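Local coordinates for DUAL specificity protein phosphatase 14 (PDB 2WGP), which removes phosphate from phosphotyrosine, phosphoserine and phosphothreonine in proteins, inactivating the MAP kinases ERK, JNK and p38 and damping T-cell receptor signalling, at residues A27-T30 / S31-L35; H109-G113 / V114-A118. All coordinates share one frame; numbering follows the deposited sequence.

How the contacts relate
Contact 1 comes first along the chain and closes before contact 2 opens. It is the beta hairpin of strands 26-28 and 33-36, at one edge of the five-stranded mixed sheet. Contact 2 is the loop that leaves strand 106-109 of the same sheet and enters helix 116-129. Strand 33-36 runs parallel to and beside strand 106-109, which places the hairpin next to the catalytic loop. The centres of the two contacts lie about 13 Å apart. They meet at Leu35, whose CG is 3.5 Å from Ser117 OG. Leu35 thus packs against the start of helix 116-129, its side chain about 6 Å from that of the catalytic Cys110.

Contact 1. Residues A27-T30 / S31-L35; sequences AQIT and SSLFL
Ala27 N donates to Leu35 O and Leu35 N to Ala27 O, each 2.9 Å. This is the hydrogen-bonded pair at the open end of an antiparallel hairpin. Nearer the turn, Ile29 N and Thr30 N both donate to Leu33 O, at 2.9 and 3.2 Å. Two residues facing one make a classic beta bulge. A type I turn from Thr30 to Leu33 closes the hairpin, and Leu33 N returns a bond to Thr30 O.

Side chains add polar bonds at the turn. Gln28 NE2 donates to Thr30 O over 3.1 Å, from the face of that carbonyl opposite to Leu33 N. Thr30 OG1, set between its own backbone N and carbonyl carbon (chi1 77°), accepts from Ser32 N at 3.2 Å.

Side-chain packing does the rest. The Gln28 chain runs extended across Phe34, with Gln28 CG 3.4 Å from Phe34 CE1. The amide plane is tilted only 22° from the ring. An alanine in place of Phe34 would probably leave the Gln28 chain without the ring it lies on, its amide steadied mainly by the bond to Thr30 O. At the bulge, Ile29 CB lies 4.1 Å from Leu33 CD2, the two side chains side by side and pointing the same way. Helix 116-129 packs against both.

The doubly used carbonyls of Thr30 and Leu33 hold the bulge and turn together, with the glutamine amide tying its strand to the turn.

Contact 2. Residues H109-G113 / V114-A118; sequences HCAAG and VSRSA. With PO4 (phosphate ion), chain C.
Cys110 and Ser117 meet inside a loop wrapped round a phosphate ion. Ser117 N donates to Cys110 SG over 3.4 Å, with an angle of 161° at the hydrogen, and Ser117 OG lies 3.1 Å from the same sulfur. The sulfur sits between its own backbone N and carbonyl carbon (chi1 46°), which turns it inward, 3.0 Å from O3 of the phosphate. This buried region is the tight part. On the residue just before, His109 ND1 donates almost straight to Cys110 O, which lies in the plane of the imidazole ring, at 2.9 Å.

Round the ion, backbone N-H groups converge. Ala111 N and Ala112 N bond to O2, Val114 N and Ser115 N to O3, and Arg116 N to O1. The Arg116 side chain bends at chi3 (-71°) and returns to the ion. Its NE reaches O1 of the phosphate at 2.8 Å. Its NH2 meets phosphate O2 at 2.9 Å, edge-on and in the guanidinium plane. NH1 forms a salt bridge with Glu61 and a hydrogen bond to Leu77 O, so the third nitrogen of the guanidinium is held too.

The outer side of the loop is looser. Ala112 CB touches Val114 CG2 at 3.8 Å, and both residues pack on Ile60 of a second subunit. Ala111 and Ala112 are partly exposed.

Cys110 is the nucleophile that forms the phosphocysteine intermediate. The sequence from Cys110 to Arg116 is the CX5R P-loop of protein tyrosine phosphatases, and the bound ion probably marks the place of the substrate phosphate.

Contact 1. Residues A27-T30 / S31-L35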
loop_
_atom_site.group_PDB
_atom_site.type_symbol
_atom_site.label_atom_id
_atom_site.label_comp_id
_atom_site.label_asym_id
_atom_site.label_seq_id
_atom_site.Cartn_x
_atom_site.Cartn_y
_atom_site.Cartn_z
ATOM N N ALA A 27 -36.504 -1.428 9.646
ATOM C CA ALA A 27 -36.509 -2.115 10.941
ATOM C C ALA A 27 -36.483 -1.081 12.034
ATOM O O ALA A 27 -35.736 -0.099 11.929
ATOM C CB ALA A 27 -35.301 -3.040 11.078
ATOM N N GLN A 28 -37.259 -1.319 13.091
ATOM C CA GLN A 28 -37.208 -0.478 14.268
ATOM C C GLN A 28 -36.095 -0.925 15.212
ATOM O O GLN A 28 -35.986 -2.119 15.540
ATOM C CB GLN A 28 -38.540 -0.512 15.010
ATOM C CG GLN A 28 -38.650 0.606 16.031
ATOM C CD GLN A 28 -40.057 0.774 16.542
ATOM O OE1 GLN A 28 -40.937 -0.027 16.254
ATOM N NE2 GLN A 28 -40.276 1.835 17.308
ATOM N N ILE A 29 -35.277 0.036 15.637
ATOM C CA ILE A 29 -34.163 -0.205 16.593
ATOM C C ILE A 29 -34.531 0.248 18.005
ATOM O O ILE A 29 -34.309 -0.475 18.973
ATOM C CB ILE A 29 -32.853 0.531 16.132
ATOM C CG1 ILE A 29 -32.497 0.168 14.676
ATOM C CG2 ILE A 29 -31.659 0.224 17.085
ATOM C CD1 ILE A 29 -32.655 -1.317 14.268
ATOM N N THR A 30 -35.109 1.437 18.113
ATOM C CA THR A 30 -35.646 1.936 19.381
ATOM C C THR A 30 -36.983 2.589 19.079
ATOM O O THR A 30 -37.347 2.692 17.920
ATOM C CB THR A 30 -34.707 2.971 20.048
ATOM O OG1 THR A 30 -34.837 4.219 19.372
ATOM C CG2 THR A 30 -33.256 2.521 20.002
ATOM N N SER A 31 -37.684 3.078 20.103
ATOM C CA SER A 31 -38.948 3.807 19.908
ATOM C C SER A 31 -38.851 4.993 18.922
ATOM O O SER A 31 -39.823 5.322 18.238
ATOM C CB SER A 31 -39.539 4.257 21.264
ATOM O OG SER A 31 -38.782 5.294 21.896
ATOM N N SER A 32 -37.672 5.599 18.810
ATOM C CA SER A 32 -37.501 6.790 17.994
ATOM C C SER A 32 -36.454 6.640 16.885
ATOM O O SER A 32 -36.004 7.646 16.328
ATOM C CB SER A 32 -37.094 7.933 18.914
ATOM O OG SER A 32 -35.766 7.725 19.349
ATOM N N LEU A 33 -36.071 5.399 16.571
ATOM C CA LEU A 33 -35.008 5.161 15.584
ATOM C C LEU A 33 -35.335 3.964 14.729
ATOM O O LEU A 33 -35.578 2.852 15.242
ATOM C CB LEU A 33 -33.621 4.979 16.245
ATOM C CG LEU A 33 -32.419 4.654 15.340
ATOM C CD1 LEU A 33 -32.103 5.814 14.407
ATOM C CD2 LEU A 33 -31.174 4.269 16.142
ATOM N N PHE A 34 -35.308 4.206 13.416
ATOM C CA PHE A 34 -35.484 3.161 12.439
ATOM C C PHE A 34 -34.296 3.171 11.482
ATOM O O PHE A 34 -33.687 4.225 11.221
ATOM C CB PHE A 34 -36.772 3.373 11.656
ATOM C CG PHE A 34 -38.006 3.361 12.517
ATOM C CD1 PHE A 34 -38.815 2.215 12.582
ATOM C CD2 PHE A 34 -38.369 4.485 13.258
ATOM C CE1 PHE A 34 -39.964 2.201 13.377
ATOM C CE2 PHE A 34 -39.505 4.459 14.068
ATOM C CZ PHE A 34 -40.292 3.313 14.123
ATOM N N LEU A 35 -33.997 1.997 10.940
ATOM C CA LEU A 35 -32.937 1.807 9.958
ATOM C C LEU A 35 -33.556 1.242 8.677
ATOM O O LEU A 35 -34.443 0.369 8.731
ATOM C CB LEU A 35 -31.928 0.812 10.524
ATOM C CG LEU A 35 -30.772 0.237 9.725
ATOM C CD1 LEU A 35 -29.913 -0.636 10.603
ATOM C CD2 LEU A 35 -31.241 -0.534 8.492
#

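Contact 2. Residues H109-G113 / V114-A118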
loop_
_atom_site.group_PDB
_atom_site.type_symbol
_atom_site.label_atom_id
_atom_site.label_comp_id
_atom_site.label_asym_id
_atom_site.label_seq_id
_atom_site.Cartn_x
_atom_site.Cartn_y
_atom_site.Cartn_z
ATOM N N HIS A 109 -31.190 5.917 6.834
ATOM C CA HIS A 109 -31.176 5.027 5.671
ATOM C C HIS A 109 -29.880 5.156 4.892
ATOM O O HIS A 109 -29.187 6.192 4.945
ATOM C CB HIS A 109 -32.406 5.205 4.747
ATOM C CG HIS A 109 -32.308 6.333 3.753
ATOM N ND1 HIS A 109 -31.603 6.233 2.564
ATOM C CD2 HIS A 109 -32.876 7.563 3.753
ATOM C CE1 HIS A 109 -31.721 7.369 1.897
ATOM N NE2 HIS A 109 -32.487 8.192 2.594
ATOM N N CYS A 110 -29.552 4.097 4.174
ATOM C CA CYS A 110 -28.479 4.142 3.181
ATOM C C CYS A 110 -29.071 3.577 1.885
ATOM O O CYS A 110 -30.221 3.894 1.563
ATOM C CB CYS A 110 -27.248 3.403 3.710
ATOM S SG CYS A 110 -27.538 1.792 4.456
ATOM N N ALA A 111 -28.327 2.758 1.139
ATOM C CA ALA A 111 -28.827 2.136 -0.088
ATOM C C ALA A 111 -29.391 0.756 0.249
ATOM O O ALA A 111 -30.583 0.517 0.125
ATOM C CB ALA A 111 -27.706 2.019 -1.150
ATOM N N ALA A 112 -28.526 -0.093 0.791
ATOM C CA ALA A 112 -28.835 -1.489 1.088
ATOM C C ALA A 112 -29.353 -1.750 2.496
ATOM O O ALA A 112 -29.824 -2.837 2.782
ATOM C CB ALA A 112 -27.578 -2.370 0.799
ATOM N N GLY A 113 -29.290 -0.767 3.384
ATOM C CA GLY A 113 -29.647 -1.003 4.771
ATOM C C GLY A 113 -28.735 -2.009 5.478
ATOM O O GLY A 113 -29.147 -2.641 6.455
ATOM N N VAL A 114 -27.490 -2.123 5.014
ATOM C CA VAL A 114 -26.547 -3.130 5.480
ATOM C C VAL A 114 -25.342 -2.561 6.282
ATOM O O VAL A 114 -24.946 -3.113 7.321
ATOM C CB VAL A 114 -26.050 -3.969 4.246
ATOM C CG1 VAL A 114 -24.850 -4.831 4.583
ATOM C CG2 VAL A 114 -27.168 -4.844 3.706
ATOM N N SER A 115 -24.740 -1.479 5.782
ATOM C CA SER A 115 -23.438 -1.016 6.258
ATOM C C SER A 115 -23.458 0.428 6.801
ATOM O O SER A 115 -23.317 0.629 8.010
ATOM C CB SER A 115 -22.388 -1.192 5.157
ATOM O OG SER A 115 -21.110 -0.708 5.553
ATOM N N ARG A 116 -23.685 1.414 5.941
ATOM C CA ARG A 116 -23.615 2.817 6.380
ATOM C C ARG A 116 -24.627 3.144 7.497
ATOM O O ARG A 116 -24.243 3.666 8.549
ATOM C CB ARG A 116 -23.787 3.800 5.205
ATOM C CG ARG A 116 -22.558 3.938 4.306
ATOM C CD ARG A 116 -22.877 4.700 3.031
ATOM N NE ARG A 116 -23.708 3.900 2.133
ATOM C CZ ARG A 116 -24.000 4.230 0.875
ATOM N NH1 ARG A 116 -23.585 5.368 0.340
ATOM N NH2 ARG A 116 -24.785 3.444 0.176
ATOM N N SER A 117 -25.910 2.869 7.269
ATOM C CA SER A 117 -26.946 3.168 8.270
ATOM C C SER A 117 -26.773 2.367 9.560
ATOM O O SER A 117 -26.898 2.925 10.667
ATOM C CB SER A 117 -28.356 3.038 7.694
ATOM O OG SER A 117 -28.665 1.722 7.291
ATOM N N ALA A 118 -26.483 1.079 9.427
ATOM C CA ALA A 118 -26.264 0.207 10.596
ATOM C C ALA A 118 -25.138 0.743 11.444
ATOM O O ALA A 118 -25.216 0.707 12.676
ATOM C CB ALA A 118 -25.921 -1.236 10.138
HETATM P P PO4 C . -24.877 0.318 2.261
HETATM O O1 PO4 C . -23.991 1.263 3.022
HETATM O O2 PO4 C . -25.782 0.924 1.225
HETATM O O3 PO4 C . -25.804 -0.396 3.242
HETATM O O4 PO4 C . -24.039 -0.770 1.589
#